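Local coordinates for Alpha/beta hydrolase fold protein (Nakamurella multipartita, PDB 4Y7D) that probably acts as a hydrolase of the alpha/beta-hydrolase fold, although its natural substrate is not established, at residues Val103-Gly108 / Val130-His135; Ser113-Ala118 / Leu235-Ala240. All blocks are in the same frame, centred on the assembly; numbering follows the deposited sequence.

Contact 1. Residues Val103-Gly108 / Val130-His135; sequences VLCWSG and VAAVSH
V130 closes the parallel pairing with strand 101-106 just where S107 turns off the sheet. V130 N donates a nearly straight bond to C105 O (2.9 Å), and V130 O receives S107 N head-on at 3.1 Å; a second, weak bond from S107 N reaches A131 O. The last bond, from V133 N to S107 O (3.0 Å), comes from above the carbonyl plane. S107 is thus gripped through its backbone while its CB turns away, leaving OG to hydrogen bond H278 NE2. Its positive phi (60°, psi -125°), in a tight turn between strand and helix, matches the nucleophile elbow of this fold, with S107 probably the nucleophile. Beside it, W106 has CG anti to its backbone N (chi1 178°), which sends the indole across V130: CD1 meets V130 CG1 at 3.8 Å and, edge on, V130 O at 3.1 Å in the ring plane. A131 CB also lies at that edge. Replacing W106 with alanine would probably leave V130 CG1 and A131 CB without the CD1 edge they pack on, and open a gap beside H278 and W282, whose rings meet the indole. Strand 101-106 has helix 46-58 on its L104 and W106 side and helix 110-119 on its V103 and C105 side, with strand 124-130 as its parallel neighbour in the sheet.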
loop_
_atom_site.group_PDB
_atom_site.type_symbol
_atom_site.label_atom_id
_atom_site.label_comp_id
_atom_site.label_asym_id
_atom_site.label_seq_id
_atom_site.Cartn_x
_atom_site.Cartn_y
_atom_site.Cartn_z
ATOM N N VAL A 103 4.746 8.230 -7.178
ATOM C CA VAL A 103 4.471 7.606 -5.911
ATOM C C VAL A 103 3.193 6.745 -6.034
ATOM O O VAL A 103 2.159 7.212 -6.512
ATOM C CB VAL A 103 4.269 8.639 -4.795
ATOM C CG1 VAL A 103 3.925 7.915 -3.502
ATOM C CG2 VAL A 103 5.509 9.495 -4.642
ATOM N N LEU A 104 3.296 5.498 -5.628
ATOM C CA LEU A 104 2.172 4.555 -5.515
ATOM C C LEU A 104 2.062 4.175 -4.047
ATOM O O LEU A 104 2.989 3.571 -3.476
ATOM C CB LEU A 104 2.394 3.298 -6.319
ATOM C CG LEU A 104 1.383 2.167 -6.153
ATOM C CD1 LEU A 104 0.057 2.611 -6.739
ATOM C CD2 LEU A 104 1.830 0.886 -6.778
ATOM N N CYS A 105 0.900 4.448 -3.474
ATOM C CA CYS A 105 0.621 4.050 -2.097
ATOM C C CYS A 105 -0.698 3.310 -1.975
ATOM O O CYS A 105 -1.595 3.462 -2.799
ATOM C CB CYS A 105 0.647 5.239 -1.175
ATOM S SG CYS A 105 -0.647 6.494 -1.376
ATOM N N TRP A 106 -0.804 2.517 -0.905
ATOM C CA TRP A 106 -2.055 1.811 -0.617
ATOM C C TRP A 106 -2.245 1.825 0.865
ATOM O O TRP A 106 -1.268 1.720 1.584
ATOM C CB TRP A 106 -1.933 0.395 -1.127
ATOM C CG TRP A 106 -3.077 -0.565 -0.904
ATOM C CD1 TRP A 106 -4.409 -0.287 -0.818
ATOM C CD2 TRP A 106 -2.969 -1.966 -0.867
ATOM N NE1 TRP A 106 -5.143 -1.443 -0.720
ATOM C CE2 TRP A 106 -4.275 -2.494 -0.742
ATOM C CE3 TRP A 106 -1.883 -2.854 -0.961
ATOM C CZ2 TRP A 106 -4.525 -3.866 -0.676
ATOM C CZ3 TRP A 106 -2.130 -4.221 -0.928
ATOM C CH2 TRP A 106 -3.439 -4.716 -0.763
ATOM N N SER A 107 -3.500 2.030 1.318
ATOM C CA SER A 107 -3.901 1.762 2.706
ATOM C C SER A 107 -3.097 2.603 3.715
ATOM O O SER A 107 -3.033 3.859 3.593
ATOM C CB SER A 107 -3.761 0.238 2.933
ATOM O OG SER A 107 -4.576 -0.214 4.008
ATOM N N GLY A 108 -2.443 1.965 4.692
ATOM C CA GLY A 108 -1.594 2.686 5.634
ATOM C C GLY A 108 -0.340 3.339 5.041
ATOM O O GLY A 108 0.294 4.116 5.714
ATOM N N VAL A 130 -4.235 4.350 -3.560
ATOM C CA VAL A 130 -5.213 3.245 -3.595
ATOM C C VAL A 130 -5.747 3.054 -2.179
ATOM O O VAL A 130 -4.969 2.766 -1.264
ATOM C CB VAL A 130 -4.533 1.972 -4.075
ATOM C CG1 VAL A 130 -5.529 0.818 -4.227
ATOM C CG2 VAL A 130 -3.851 2.257 -5.427
ATOM N N ALA A 131 -7.068 3.202 -2.022
ATOM C CA ALA A 131 -7.755 2.965 -0.740
ATOM C C ALA A 131 -6.878 3.384 0.429
ATOM O O ALA A 131 -6.587 2.586 1.333
ATOM C CB ALA A 131 -8.170 1.511 -0.628
ATOM N N ALA A 132 -6.477 4.654 0.427
ATOM C CA ALA A 132 -5.426 5.142 1.316
ATOM C C ALA A 132 -5.989 5.950 2.462
ATOM O O ALA A 132 -6.895 6.786 2.292
ATOM C CB ALA A 132 -4.409 5.966 0.544
ATOM N N VAL A 133 -5.391 5.760 3.631
ATOM C CA VAL A 133 -5.739 6.560 4.765
ATOM C C VAL A 133 -5.337 8.031 4.531
ATOM O O VAL A 133 -4.166 8.350 4.398
ATOM C CB VAL A 133 -5.110 6.010 6.056
ATOM C CG1 VAL A 133 -5.372 6.930 7.238
ATOM C CG2 VAL A 133 -5.635 4.614 6.382
ATOM N N SER A 134 -6.332 8.902 4.576
ATOM C CA SER A 134 -6.198 10.313 4.156
ATOM C C SER A 134 -6.534 11.290 5.278
ATOM O O SER A 134 -6.411 12.532 5.095
ATOM C CB SER A 134 -7.081 10.577 2.937
ATOM O OG SER A 134 -8.450 10.296 3.246
ATOM N N HIS A 135 -6.935 10.757 6.442
ATOM C CA HIS A 135 -7.218 11.576 7.596
ATOM C C HIS A 135 -7.206 10.670 8.810
ATOM O O HIS A 135 -6.841 9.516 8.692
ATOM C CB HIS A 135 -8.521 12.400 7.463
ATOM C CG HIS A 135 -9.797 11.592 7.349
ATOM N ND1 HIS A 135 -10.296 10.821 8.378
ATOM C CD2 HIS A 135 -10.701 11.494 6.337
ATOM C CE1 HIS A 135 -11.448 10.275 7.998
ATOM N NE2 HIS A 135 -11.697 10.652 6.754
#

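Contact 2. Residues Ser113-Ala118 / Leu235-Ala240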
loop_
_atom_site.group_PDB
_atom_site.type_symbol
_atom_site.label_atom_id
_atom_site.label_comp_id
_atom_site.label_asym_id
_atom_site.label_seq_id
_atom_site.Cartn_x
_atom_site.Cartn_y
_atom_site.Cartn_z
ATOM N N SER A 113 2.781 9.168 2.307
ATOM C CA SER A 113 2.834 9.501 0.854
ATOM C C SER A 113 2.159 10.859 0.615
ATOM O O SER A 113 2.692 11.713 -0.156
ATOM C CB SER A 113 2.174 8.416 0.040
ATOM O OG SER A 113 2.821 7.155 0.206
ATOM N N TYR A 114 0.970 11.065 1.214
ATOM C CA TYR A 114 0.327 12.352 1.142
ATOM C C TYR A 114 1.224 13.456 1.707
ATOM O O TYR A 114 1.318 14.549 1.089
ATOM C CB TYR A 114 -1.014 12.380 1.821
ATOM C CG TYR A 114 -2.112 11.630 1.106
ATOM C CD1 TYR A 114 -2.397 11.864 -0.262
ATOM C CD2 TYR A 114 -2.850 10.666 1.763
ATOM C CE1 TYR A 114 -3.429 11.227 -0.893
ATOM C CE2 TYR A 114 -3.911 10.003 1.138
ATOM C CZ TYR A 114 -4.185 10.262 -0.199
ATOM O OH TYR A 114 -5.213 9.627 -0.832
ATOM N N ARG A 115 1.883 13.215 2.829
ATOM C CA ARG A 115 2.803 14.232 3.352
ATOM C C ARG A 115 3.972 14.570 2.391
ATOM O O ARG A 115 4.426 15.728 2.316
ATOM C CB ARG A 115 3.343 13.864 4.734
ATOM C CG ARG A 115 2.322 13.928 5.876
ATOM C CD ARG A 115 1.569 15.258 5.939
ATOM N NE ARG A 115 2.483 16.335 6.309
ATOM C CZ ARG A 115 2.261 17.621 6.116
ATOM N NH1 ARG A 115 1.200 18.053 5.421
ATOM N NH2 ARG A 115 3.175 18.483 6.556
ATOM N N LEU A 116 4.490 13.556 1.722
ATOM C CA LEU A 116 5.560 13.765 0.757
ATOM C C LEU A 116 5.041 14.656 -0.378
ATOM O O LEU A 116 5.666 15.651 -0.754
ATOM C CB LEU A 116 6.036 12.425 0.201
ATOM C CG LEU A 116 7.202 12.515 -0.798
ATOM C CD1 LEU A 116 8.477 13.060 -0.135
ATOM C CD2 LEU A 116 7.484 11.185 -1.440
ATOM N N ALA A 117 3.862 14.323 -0.915
ATOM C CA ALA A 117 3.300 15.135 -1.990
ATOM C C ALA A 117 2.951 16.566 -1.543
ATOM O O ALA A 117 3.103 17.509 -2.323
ATOM C CB ALA A 117 2.079 14.444 -2.640
ATOM N N ALA A 118 2.482 16.718 -0.300
ATOM C CA ALA A 118 2.086 18.013 0.260
ATOM C C ALA A 118 3.254 18.916 0.546
ATOM O O ALA A 118 3.223 20.100 0.197
ATOM C CB ALA A 118 1.255 17.818 1.548
ATOM N N LEU A 235 -3.880 17.607 2.401
ATOM C CA LEU A 235 -3.930 17.162 1.017
ATOM C C LEU A 235 -4.240 18.294 0.054
ATOM O O LEU A 235 -3.908 18.224 -1.125
ATOM C CB LEU A 235 -4.972 16.063 0.879
ATOM C CG LEU A 235 -4.488 14.632 1.116
ATOM C CD1 LEU A 235 -4.017 14.404 2.522
ATOM C CD2 LEU A 235 -5.618 13.670 0.796
ATOM N N ASP A 236 -4.853 19.361 0.502
ATOM C CA ASP A 236 -5.179 20.473 -0.390
ATOM C C ASP A 236 -3.941 21.172 -0.923
ATOM O O ASP A 236 -4.026 21.909 -1.894
ATOM C CB ASP A 236 -6.085 21.468 0.333
ATOM C CG ASP A 236 -5.497 21.947 1.649
ATOM O OD1 ASP A 236 -5.434 21.179 2.621
ATOM O OD2 ASP A 236 -5.074 23.112 1.703
ATOM N N ARG A 237 -2.789 20.930 -0.301
ATOM C CA ARG A 237 -1.514 21.483 -0.780
ATOM C C ARG A 237 -0.966 20.728 -2.008
ATOM O O ARG A 237 -0.050 21.213 -2.697
ATOM C CB ARG A 237 -0.452 21.430 0.330
ATOM C CG ARG A 237 -0.748 22.321 1.532
ATOM C CD ARG A 237 0.256 22.087 2.652
ATOM N NE ARG A 237 1.627 22.500 2.297
ATOM C CZ ARG A 237 2.715 22.347 3.069
ATOM N NH1 ARG A 237 2.653 21.790 4.272
ATOM N NH2 ARG A 237 3.896 22.752 2.626
ATOM N N ILE A 238 -1.489 19.546 -2.270
ATOM C CA ILE A 238 -0.929 18.667 -3.322
ATOM C C ILE A 238 -1.241 19.178 -4.707
ATOM O O ILE A 238 -2.410 19.456 -5.015
ATOM C CB ILE A 238 -1.415 17.205 -3.124
ATOM C CG1 ILE A 238 -0.915 16.663 -1.793
ATOM C CG2 ILE A 238 -1.040 16.301 -4.297
ATOM C CD1 ILE A 238 -1.497 15.289 -1.470
ATOM N N THR A 239 -0.192 19.324 -5.533
ATOM C CA THR A 239 -0.334 19.757 -6.920
ATOM C C THR A 239 0.026 18.712 -7.938
ATOM O O THR A 239 -0.091 18.979 -9.143
ATOM C CB THR A 239 0.499 21.050 -7.204
ATOM O OG1 THR A 239 1.873 20.851 -6.804
ATOM C CG2 THR A 239 -0.196 22.262 -6.473
ATOM N N ALA A 240 0.457 17.534 -7.483
ATOM C CA ALA A 240 0.763 16.444 -8.410
ATOM C C ALA A 240 -0.493 15.955 -9.073
ATOM O O ALA A 240 -1.524 15.896 -8.426
ATOM C CB ALA A 240 1.395 15.269 -7.668
HETATM O O HOH W 1 2.199 17.716 -4.932
HETATM O O HOH W 2 2.521 21.598 -2.252
#
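Helix 110-119, which follows the sharp turn after strand 101-106, packs through Y114, A117 and A118 against the 3-10 turn and loop leading into strand 242-247. L235 lies over one face of the Y114 ring: its CD2 sits above the centre, 3.7 Å from the centroid, a CH-pi contact, while CD1 reaches back to Y114 CG. I238 packs against A117 and A118. Its CG1, anti to the carbonyl carbon (chi1 -63°), lies 3.8 Å from A117 CB and 3.7 Å from A118 N, and CD1 carries on to Y114 CD1 at 3.7 Å. No direct hydrogen bond joins the segments; two waters do. One donates to A117 O (2.8 Å) and accepts from T239 N (2.9 Å), and the other donates to both A118 O (3.0 Å) and R237 O. In the conformer described, one of two, R237 lays a face of its guanidinium over A118 O. R115 NH2 and R237 NH1 are 4.1 Å apart; E234 bridges both arginines, while R115 also bonds L233 O and D83, so the like charges are probably offset. The chemistry is divided: an apolar core round Y114 and I238, and a polar margin where water satisfies carbonyls near the helix end.

Overall arrangement
The two contacts share one chain connection: strand 101-106 of contact 1 runs through the turn at S107 into helix 110-119 of contact 2. Their centres are 12 Å apart, contact 1 near the middle of the molecule and contact 2 about 16 Å from the chain centre. They also touch: S113 OG packs against C105 CB at 3.2 Å, and Y114 CE2 lies 3.7 Å from S134 CB, so the tyrosine that meets L235 also reaches the loop after strand 124-130. Contact 1 contains the probable nucleophile turn at S107, whose OG bonds H278, outside both segments; contact 2 packs the later turns of that helix against the loop before strand 242-247. The sodium site at A176 and G179 belongs to neither.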